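Local coordinates for F5/8 type C domain protein (Clostridium perfringens, PDB 7JRM), which probably binds carbohydrate through a CBM51 module, as part of ZmpB, an O-glycopeptidase that recognises and hydrolyses mucin glycoproteins, at residues K21-T29 / C73-D81; Y249-A260 / E282-V293. All coordinates share one frame; numbering follows the deposited sequence.

Interaction 1: residues K21-T29 / C73-D81; sequences KVDLMKGIT and CSRTIAVTD
Arg75 rises from strand 73-79 to grip the turn backbone at Leu24 and Lys26. Arg75 NH2 donates to Leu24 O at 2.9 Å and to Lys26 O at 2.7 Å. Arg75 NH1 reaches the same Lys26 O at 3.0 Å: the guanidinium turns its NH1/NH2 end to this one oxygen. Both oxygens lie in the guanidinium plane. The side chain gets there by standing its CG between the backbone N and carbonyl carbon (chi1 58°) and bending again at chi2 (98°). Ile28, its CG1 beside the backbone N, lays CD1 over one guanidinium face, 3.6 Å from Arg75 CZ. Tyr61 OH bonds both Arg75 NE and Leu24 O, and Glu12 O takes NH1; a long, multiply donating cation thus suits this buried place, and its rotation is fixed. Two overlapping turns, type I at Asp23-Lys26 and type II at Met25-Ile28, bring the carbonyls together. Gly27 supplies the positive phi that the second turn needs. Further along, the branched apolar residues close the gap: Leu24 CD2 meets Ile77 CD1 at 3.8 Å, the chains crossing at about a right angle, and Val22 CG2 touches Val79 CG2 at 4.1 Å. Arg75, Ile77 and Val79 alternate along the strand and so share one face. A connecting loop packed over one face of a beta sheet in this way fits the bacterial surface-protein Ig-like domain to which both segments belong.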
loop_
_atom_site.group_PDB
_atom_site.type_symbol
_atom_site.label_atom_id
_atom_site.label_comp_id
_atom_site.label_asym_id
_atom_site.label_seq_id
_atom_site.Cartn_x
_atom_site.Cartn_y
_atom_site.Cartn_z
ATOM N N LYS A 21 -8.488 -12.434 9.577
ATOM C CA LYS A 21 -9.764 -12.591 8.889
ATOM C C LYS A 21 -10.790 -13.169 9.856
ATOM O O LYS A 21 -10.600 -14.269 10.387
ATOM C CB LYS A 21 -9.604 -13.491 7.666
ATOM C CG LYS A 21 -10.875 -13.664 6.850
ATOM C CD LYS A 21 -11.346 -12.340 6.271
ATOM C CE LYS A 21 -12.287 -12.555 5.097
ATOM N NZ LYS A 21 -12.941 -11.285 4.669
ATOM N N VAL A 22 -11.874 -12.434 10.082
ATOM C CA VAL A 22 -12.882 -12.835 11.058
ATOM C C VAL A 22 -13.783 -13.895 10.437
ATOM O O VAL A 22 -14.426 -13.656 9.410
ATOM C CB VAL A 22 -13.698 -11.627 11.537
ATOM C CG1 VAL A 22 -15.013 -12.083 12.157
ATOM C CG2 VAL A 22 -12.894 -10.806 12.532
ATOM N N ASP A 23 -13.822 -15.072 11.057
ATOM C CA ASP A 23 -14.742 -16.138 10.679
ATOM C C ASP A 23 -15.893 -16.130 11.678
ATOM O O ASP A 23 -15.724 -16.534 12.833
ATOM C CB ASP A 23 -14.033 -17.491 10.656
ATOM C CG ASP A 23 -14.951 -18.626 10.239
ATOM O OD1 ASP A 23 -15.998 -18.353 9.616
ATOM O OD2 ASP A 23 -14.621 -19.795 10.533
ATOM N N LEU A 24 -17.063 -15.666 11.232
ATOM C CA LEU A 24 -18.209 -15.535 12.126
ATOM C C LEU A 24 -18.732 -16.879 12.611
ATOM O O LEU A 24 -19.489 -16.919 13.587
ATOM C CB LEU A 24 -19.330 -14.764 11.429
ATOM C CG LEU A 24 -19.093 -13.271 11.209
ATOM C CD1 LEU A 24 -20.300 -12.643 10.540
ATOM C CD2 LEU A 24 -18.783 -12.573 12.523
ATOM N N MET A 25 -18.352 -17.974 11.957
ATOM C CA MET A 25 -18.805 -19.307 12.328
ATOM C C MET A 25 -17.745 -20.099 13.081
ATOM O O MET A 25 -17.948 -21.287 13.349
ATOM C CB MET A 25 -19.245 -20.075 11.081
ATOM C CG MET A 25 -20.351 -19.393 10.295
ATOM S SD MET A 25 -21.941 -19.496 11.133
ATOM C CE MET A 25 -21.989 -21.243 11.520
ATOM N N LYS A 26 -16.624 -19.470 13.429
ATOM C CA LYS A 26 -15.553 -20.161 14.137
ATOM C C LYS A 26 -16.011 -20.534 15.542
ATOM O O LYS A 26 -16.417 -19.667 16.322
ATOM C CB LYS A 26 -14.307 -19.280 14.192
ATOM C CG LYS A 26 -13.201 -19.814 15.089
ATOM C CD LYS A 26 -12.750 -21.198 14.652
ATOM C CE LYS A 26 -11.287 -21.431 14.994
ATOM N NZ LYS A 26 -10.749 -22.646 14.323
ATOM N N GLY A 27 -15.950 -21.825 15.861
ATOM C CA GLY A 27 -16.323 -22.302 17.176
ATOM C C GLY A 27 -17.797 -22.564 17.379
ATOM O O GLY A 27 -18.203 -22.872 18.506
ATOM N N ILE A 28 -18.611 -22.456 16.335
ATOM C CA ILE A 28 -20.047 -22.688 16.438
ATOM C C ILE A 28 -20.338 -24.142 16.097
ATOM O O ILE A 28 -19.948 -24.632 15.031
ATOM C CB ILE A 28 -20.827 -21.738 15.515
ATOM C CG1 ILE A 28 -20.558 -20.282 15.899
ATOM C CG2 ILE A 28 -22.318 -22.042 15.571
ATOM C CD1 ILE A 28 -21.025 -19.922 17.294
ATOM N N THR A 29 -21.022 -24.836 17.005
ATOM C CA THR A 29 -21.398 -26.229 16.811
ATOM C C THR A 29 -22.875 -26.409 17.132
ATOM O O THR A 29 -23.445 -25.675 17.943
ATOM C CB THR A 29 -20.559 -27.174 17.687
ATOM O OG1 THR A 29 -20.646 -26.763 19.057
ATOM C CG2 THR A 29 -19.102 -27.162 17.246
ATOM N N CYS A 73 -28.351 -19.458 20.356
ATOM C CA CYS A 73 -27.238 -19.155 21.242
ATOM C C CYS A 73 -26.606 -17.848 20.784
ATOM O O CYS A 73 -26.773 -17.425 19.637
ATOM C CB CYS A 73 -26.201 -20.285 21.262
ATOM S SG CYS A 73 -24.978 -20.207 19.933
ATOM N N SER A 74 -25.877 -17.210 21.696
ATOM C CA SER A 74 -25.274 -15.914 21.422
ATOM C C SER A 74 -23.845 -15.888 21.942
ATOM O O SER A 74 -23.524 -16.506 22.960
ATOM C CB SER A 74 -26.083 -14.773 22.056
ATOM O OG SER A 74 -25.335 -13.570 22.086
ATOM N N ARG A 75 -22.990 -15.161 21.226
ATOM C CA ARG A 75 -21.600 -14.988 21.624
ATOM C C ARG A 75 -21.085 -13.680 21.041
ATOM O O ARG A 75 -21.615 -13.168 20.050
ATOM C CB ARG A 75 -20.729 -16.169 21.174
ATOM C CG ARG A 75 -20.729 -16.421 19.672
ATOM C CD ARG A 75 -19.509 -15.804 19.000
ATOM N NE ARG A 75 -19.288 -16.331 17.657
ATOM C CZ ARG A 75 -18.505 -17.368 17.380
ATOM N NH1 ARG A 75 -17.863 -17.997 18.354
ATOM N NH2 ARG A 75 -18.364 -17.776 16.126
ATOM N N THR A 76 -20.044 -13.145 21.668
ATOM C CA THR A 76 -19.438 -11.893 21.244
ATOM C C THR A 76 -18.115 -12.153 20.532
ATOM O O THR A 76 -17.401 -13.109 20.838
ATOM C CB THR A 76 -19.209 -10.961 22.436
ATOM O OG1 THR A 76 -18.312 -11.582 23.366
ATOM C CG2 THR A 76 -20.527 -10.652 23.133
ATOM N N ILE A 77 -17.799 -11.286 19.572
ATOM C CA ILE A 77 -16.559 -11.364 18.807
ATOM C C ILE A 77 -15.882 -10.003 18.873
ATOM O O ILE A 77 -16.427 -9.010 18.375
ATOM C CB ILE A 77 -16.802 -11.778 17.347
ATOM C CG1 ILE A 77 -17.403 -13.184 17.283
ATOM C CG2 ILE A 77 -15.506 -11.710 16.552
ATOM C CD1 ILE A 77 -17.555 -13.722 15.877
ATOM N N ALA A 78 -14.701 -9.957 19.480
ATOM C CA ALA A 78 -13.960 -8.717 19.658
ATOM C C ALA A 78 -12.833 -8.621 18.638
ATOM O O ALA A 78 -12.132 -9.602 18.375
ATOM C CB ALA A 78 -13.390 -8.622 21.074
ATOM N N VAL A 79 -12.666 -7.432 18.067
ATOM C CA VAL A 79 -11.588 -7.140 17.127
ATOM C C VAL A 79 -10.699 -6.095 17.784
ATOM O O VAL A 79 -11.082 -4.923 17.894
ATOM C CB VAL A 79 -12.120 -6.648 15.773
ATOM C CG1 VAL A 79 -10.968 -6.315 14.839
ATOM C CG2 VAL A 79 -13.035 -7.695 15.152
ATOM N N THR A 80 -9.514 -6.512 18.221
ATOM C CA THR A 80 -8.641 -5.693 19.046
ATOM C C THR A 80 -7.328 -5.410 18.326
ATOM O O THR A 80 -7.051 -5.945 17.249
ATOM C CB THR A 80 -8.367 -6.374 20.393
ATOM O OG1 THR A 80 -7.651 -7.596 20.174
ATOM C CG2 THR A 80 -9.676 -6.685 21.105
ATOM N N ASP A 81 -6.511 -4.557 18.944
ATOM C CA ASP A 81 -5.226 -4.169 18.373
ATOM C C ASP A 81 -4.086 -4.407 19.359
ATOM O O ASP A 81 -3.478 -5.482 19.364
ATOM C CB ASP A 81 -5.252 -2.701 17.945
ATOM C CG ASP A 81 -4.003 -2.292 17.183
ATOM O OD1 ASP A 81 -3.332 -3.182 16.621
ATOM O OD2 ASP A 81 -3.693 -1.083 17.148
#

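Interaction 2: residues Y249-A260 / E282-V293; sequences YTEESSEALKNA and ELNKEMNSLVKV
Leu257 meets Leu283 and Met287 in the apolar seam between helices 251-260 and 282-288, which run nearly antiparallel at 159° with axes 8.9 Å apart, and Leu290 joins from the following loop. With CG anti to its backbone N (chi1 171°), Leu257 sends CD1 to Met287 SD at 3.7 Å and CD2 to Leu290 CD1, also 3.7 Å. The small Ala260 lets its CB rest against the backbone at Leu283, and Ala256 likewise accepts the folded side chain of Glu286. Aromatic packing follows. Leu290 CD1 makes a CH-pi contact over one face of the Tyr249 ring, 4.0 Å from its centroid, while the aliphatic part of Lys292 runs alongside, pointing the same way. Among the polar contacts, Thr250 N donates to Val291 O at 3.2 Å, a nearly straight bond (162°) beside the single bridge of Tyr249 with Lys292. Thr250 is also the N-cap: its OG1 accepts from Ser253 N at 3.1 Å, a role fitted to a short hydroxyl side chain. The charged rim brings Glu282 OE2 within 2.9 Å of Glu286 OE1; Lys285 NZ forms a salt bridge with the latter oxygen, its hydrogen bond weak, and probably offsets some of their charge. Behind the seam, helix 232-242 packs Ala237, Ile238 and Ala241 on Leu283, and Ala241 also on Met287. From the loop after that helix, Leu244 touches Tyr249, Met287 and Leu290, and Leu246 touches Leu257.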
loop_
_atom_site.group_PDB
_atom_site.type_symbol
_atom_site.label_atom_id
_atom_site.label_comp_id
_atom_site.label_asym_id
_atom_site.label_seq_id
_atom_site.Cartn_x
_atom_site.Cartn_y
_atom_site.Cartn_z
ATOM N N TYR A 249 -8.542 12.365 -17.202
ATOM C CA TYR A 249 -8.114 13.575 -16.519
ATOM C C TYR A 249 -6.709 13.942 -16.973
ATOM O O TYR A 249 -5.961 13.105 -17.484
ATOM C CB TYR A 249 -8.156 13.403 -14.993
ATOM C CG TYR A 249 -9.461 12.829 -14.489
ATOM C CD1 TYR A 249 -10.537 13.656 -14.194
ATOM C CD2 TYR A 249 -9.618 11.461 -14.313
ATOM C CE1 TYR A 249 -11.733 13.135 -13.736
ATOM C CE2 TYR A 249 -10.810 10.932 -13.855
ATOM C CZ TYR A 249 -11.863 11.773 -13.570
ATOM O OH TYR A 249 -13.051 11.250 -13.114
ATOM N N THR A 250 -6.367 15.216 -16.795
ATOM C CA THR A 250 -5.062 15.706 -17.218
ATOM C C THR A 250 -3.949 14.963 -16.487
ATOM O O THR A 250 -4.128 14.469 -15.370
ATOM C CB THR A 250 -4.945 17.209 -16.960
ATOM O OG1 THR A 250 -4.649 17.439 -15.578
ATOM C CG2 THR A 250 -6.245 17.915 -17.322
ATOM N N GLU A 251 -2.787 14.881 -17.141
ATOM C CA GLU A 251 -1.656 14.167 -16.557
ATOM C C GLU A 251 -1.253 14.772 -15.218
ATOM O O GLU A 251 -0.860 14.049 -14.294
ATOM C CB GLU A 251 -0.476 14.172 -17.532
ATOM C CG GLU A 251 0.880 13.935 -16.883
ATOM C CD GLU A 251 1.954 13.573 -17.889
ATOM O OE1 GLU A 251 3.028 14.211 -17.867
ATOM O OE2 GLU A 251 1.725 12.651 -18.701
ATOM N N GLU A 252 -1.363 16.095 -15.086
ATOM C CA GLU A 252 -0.991 16.751 -13.837
ATOM C C GLU A 252 -1.945 16.374 -12.709
ATOM O O GLU A 252 -1.510 16.035 -11.602
ATOM C CB GLU A 252 -0.959 18.266 -14.033
ATOM C CG GLU A 252 0.030 18.988 -13.134
ATOM C CD GLU A 252 0.378 20.373 -13.644
ATOM N N SER A 253 -3.253 16.428 -12.971
ATOM C CA SER A 253 -4.230 16.134 -11.928
ATOM C C SER A 253 -4.321 14.639 -11.645
ATOM O O SER A 253 -4.505 14.234 -10.492
ATOM C CB SER A 253 -5.601 16.685 -12.320
ATOM O OG SER A 253 -6.393 15.689 -12.943
ATOM N N SER A 254 -4.201 13.804 -12.681
ATOM C CA SER A 254 -4.215 12.362 -12.464
ATOM C C SER A 254 -2.983 11.902 -11.698
ATOM O O SER A 254 -3.062 10.944 -10.919
ATOM C CB SER A 254 -4.316 11.625 -13.800
ATOM O OG SER A 254 -3.101 11.710 -14.523
ATOM N N GLU A 255 -1.842 12.565 -11.903
ATOM C CA GLU A 255 -0.647 12.246 -11.129
ATOM C C GLU A 255 -0.858 12.534 -9.649
ATOM O O GLU A 255 -0.474 11.732 -8.789
ATOM C CB GLU A 255 0.549 13.040 -11.655
ATOM C CG GLU A 255 1.854 12.265 -11.682
ATOM C CD GLU A 255 1.981 11.385 -12.908
ATOM O OE1 GLU A 255 2.515 11.866 -13.930
ATOM O OE2 GLU A 255 1.550 10.215 -12.850
ATOM N N ALA A 256 -1.471 13.678 -9.333
ATOM C CA ALA A 256 -1.691 14.044 -7.938
ATOM C C ALA A 256 -2.639 13.068 -7.254
ATOM O O ALA A 256 -2.391 12.643 -6.120
ATOM C CB ALA A 256 -2.231 15.471 -7.852
ATOM N N LEU A 257 -3.733 12.704 -7.927
ATOM C CA LEU A 257 -4.651 11.719 -7.365
ATOM C C LEU A 257 -3.970 10.368 -7.198
ATOM O O LEU A 257 -4.152 9.694 -6.177
ATOM C CB LEU A 257 -5.890 11.587 -8.252
ATOM C CG LEU A 257 -6.846 10.446 -7.896
ATOM C CD1 LEU A 257 -7.515 10.707 -6.555
ATOM C CD2 LEU A 257 -7.883 10.246 -8.990
ATOM N N LYS A 258 -3.176 9.959 -8.191
ATOM C CA LYS A 258 -2.443 8.701 -8.091
ATOM C C LYS A 258 -1.488 8.712 -6.905
ATOM O O LYS A 258 -1.344 7.703 -6.203
ATOM C CB LYS A 258 -1.680 8.439 -9.391
ATOM C CG LYS A 258 -0.992 7.087 -9.455
ATOM C CD LYS A 258 -1.976 5.952 -9.234
ATOM C CE LYS A 258 -1.358 4.848 -8.396
ATOM N NZ LYS A 258 -0.195 4.221 -9.082
ATOM N N ASN A 259 -0.826 9.846 -6.663
ATOM C CA ASN A 259 0.068 9.949 -5.516
ATOM C C ASN A 259 -0.709 9.911 -4.206
ATOM O O ASN A 259 -0.232 9.356 -3.211
ATOM C CB ASN A 259 0.900 11.227 -5.610
ATOM C CG ASN A 259 1.853 11.217 -6.790
ATOM O OD1 ASN A 259 2.097 10.174 -7.398
ATOM N ND2 ASN A 259 2.398 12.382 -7.122
ATOM N N ALA A 260 -1.911 10.495 -4.189
ATOM C CA ALA A 260 -2.722 10.481 -2.976
ATOM C C ALA A 260 -3.245 9.081 -2.678
ATOM O O ALA A 260 -3.327 8.681 -1.510
ATOM C CB ALA A 260 -3.878 11.472 -3.104
ATOM N N GLU A 282 -5.948 14.573 2.328
ATOM C CA GLU A 282 -5.252 14.846 1.074
ATOM C C GLU A 282 -5.929 14.144 -0.097
ATOM O O GLU A 282 -6.073 14.728 -1.177
ATOM C CB GLU A 282 -3.787 14.422 1.186
ATOM C CG GLU A 282 -3.096 14.175 -0.149
ATOM C CD GLU A 282 -2.726 15.460 -0.868
ATOM O OE1 GLU A 282 -2.841 16.543 -0.256
ATOM O OE2 GLU A 282 -2.313 15.386 -2.045
ATOM N N LEU A 283 -6.356 12.893 0.101
ATOM C CA LEU A 283 -7.046 12.169 -0.963
ATOM C C LEU A 283 -8.353 12.856 -1.339
ATOM O O LEU A 283 -8.697 12.947 -2.523
ATOM C CB LEU A 283 -7.300 10.724 -0.534
ATOM C CG LEU A 283 -8.117 9.849 -1.487
ATOM C CD1 LEU A 283 -7.511 9.848 -2.883
ATOM C CD2 LEU A 283 -8.227 8.431 -0.949
ATOM N N ASN A 284 -9.095 13.346 -0.342
ATOM C CA ASN A 284 -10.320 14.085 -0.629
ATOM C C ASN A 284 -10.026 15.379 -1.376
ATOM O O ASN A 284 -10.820 15.801 -2.225
ATOM C CB ASN A 284 -11.073 14.384 0.666
ATOM C CG ASN A 284 -11.911 13.212 1.137
ATOM O OD1 ASN A 284 -12.317 12.365 0.343
ATOM N ND2 ASN A 284 -12.174 13.159 2.437
ATOM N N LYS A 285 -8.893 16.018 -1.079
ATOM C CA LYS A 285 -8.542 17.263 -1.755
ATOM C C LYS A 285 -8.235 17.021 -3.228
ATOM O O LYS A 285 -8.716 17.751 -4.102
ATOM C CB LYS A 285 -7.355 17.923 -1.053
ATOM C CG LYS A 285 -6.775 19.115 -1.794
ATOM C CD LYS A 285 -5.407 19.489 -1.248
ATOM C CE LYS A 285 -4.774 20.609 -2.057
ATOM N NZ LYS A 285 -4.536 20.207 -3.471
ATOM N N GLU A 286 -7.430 15.996 -3.524
ATOM C CA GLU A 286 -7.130 15.671 -4.913
ATOM C C GLU A 286 -8.334 15.089 -5.638
ATOM O O GLU A 286 -8.408 15.183 -6.868
ATOM C CB GLU A 286 -5.953 14.696 -4.989
ATOM C CG GLU A 286 -4.690 15.172 -4.284
ATOM C CD GLU A 286 -4.143 16.475 -4.846
ATOM O OE1 GLU A 286 -3.399 17.166 -4.119
ATOM O OE2 GLU A 286 -4.450 16.808 -6.011
ATOM N N MET A 287 -9.275 14.491 -4.903
ATOM C CA MET A 287 -10.494 13.988 -5.526
ATOM C C MET A 287 -11.329 15.128 -6.095
ATOM O O MET A 287 -11.861 15.022 -7.206
ATOM C CB MET A 287 -11.304 13.182 -4.513
ATOM C CG MET A 287 -11.036 11.686 -4.530
ATOM S SD MET A 287 -11.162 10.980 -6.180
ATOM C CE MET A 287 -12.558 9.886 -5.946
ATOM N N ASN A 288 -11.451 16.226 -5.350
ATOM C CA ASN A 288 -12.203 17.387 -5.807
ATOM C C ASN A 288 -11.378 18.322 -6.682
ATOM O O ASN A 288 -11.935 19.280 -7.229
ATOM C CB ASN A 288 -12.756 18.159 -4.607
ATOM C CG ASN A 288 -13.604 17.290 -3.697
ATOM O OD1 ASN A 288 -14.636 16.763 -4.109
ATOM N ND2 ASN A 288 -13.169 17.138 -2.452
ATOM N N SER A 289 -10.078 18.074 -6.823
ATOM C CA SER A 289 -9.213 18.881 -7.671
ATOM C C SER A 289 -9.004 18.274 -9.050
ATOM O O SER A 289 -8.219 18.813 -9.838
ATOM C CB SER A 289 -7.856 19.094 -6.990
ATOM O OG SER A 289 -7.911 20.171 -6.071
ATOM N N LEU A 290 -9.681 17.171 -9.359
ATOM C CA LEU A 290 -9.556 16.557 -10.673
ATOM C C LEU A 290 -10.158 17.460 -11.742
ATOM O O LEU A 290 -11.219 18.059 -11.549
ATOM C CB LEU A 290 -10.249 15.195 -10.691
ATOM C CG LEU A 290 -9.492 14.005 -10.097
ATOM C CD1 LEU A 290 -10.388 12.780 -10.072
ATOM C CD2 LEU A 290 -8.217 13.723 -10.878
ATOM N N VAL A 291 -9.468 17.556 -12.875
ATOM C CA VAL A 291 -9.935 18.323 -14.023
ATOM C C VAL A 291 -9.954 17.393 -15.228
ATOM O O VAL A 291 -8.940 16.761 -15.549
ATOM C CB VAL A 291 -9.049 19.558 -14.287
ATOM C CG1 VAL A 291 -7.634 19.324 -13.769
ATOM C CG2 VAL A 291 -9.040 19.922 -15.767
ATOM N N LYS A 292 -11.108 17.294 -15.879
ATOM C CA LYS A 292 -11.268 16.411 -17.025
ATOM C C LYS A 292 -10.584 16.997 -18.255
ATOM O O LYS A 292 -10.476 18.217 -18.412
ATOM C CB LYS A 292 -12.751 16.171 -17.314
ATOM C CG LYS A 292 -13.561 15.749 -16.096
ATOM C CD LYS A 292 -14.311 14.458 -16.363
ATOM C CE LYS A 292 -15.300 14.154 -15.255
ATOM N NZ LYS A 292 -16.626 14.779 -15.519
ATOM N N VAL A 293 -10.113 16.108 -19.128
ATOM C CA VAL A 293 -9.521 16.511 -20.398
ATOM C C VAL A 293 -10.626 16.931 -21.358
ATOM O O VAL A 293 -11.808 16.654 -21.127
ATOM C CB VAL A 293 -8.665 15.388 -21.016
ATOM C CG1 VAL A 293 -7.648 14.871 -20.017
ATOM C CG2 VAL A 293 -9.548 14.258 -21.509
HETATM O O HOH W 1 -6.014 15.937 -8.484
HETATM O O HOH W 2 -0.892 13.878 -4.702
#

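In the fold
Interaction 1 belongs to the Ig-like domain and interaction 2 to the helical bundle; their centres lie 40 Å apart and their nearest atoms about 21 Å, so the two do not touch. They follow in series along the chain, with the beta strands from 83-85 to 215-224 between them. Among these strands lies the calcium ion, bound by Ser163, Val206, Asp208, Gly210 and Asp214, none of which belongs to either contact. The outer end of segment 73-81 nevertheless reaches toward both neighbours: Thr80 OG1 bonds Arg224 NE, and Asp81 OD1 forms a weak, long ion pair with Lys271 NZ, between helices 251-270 and 273-288.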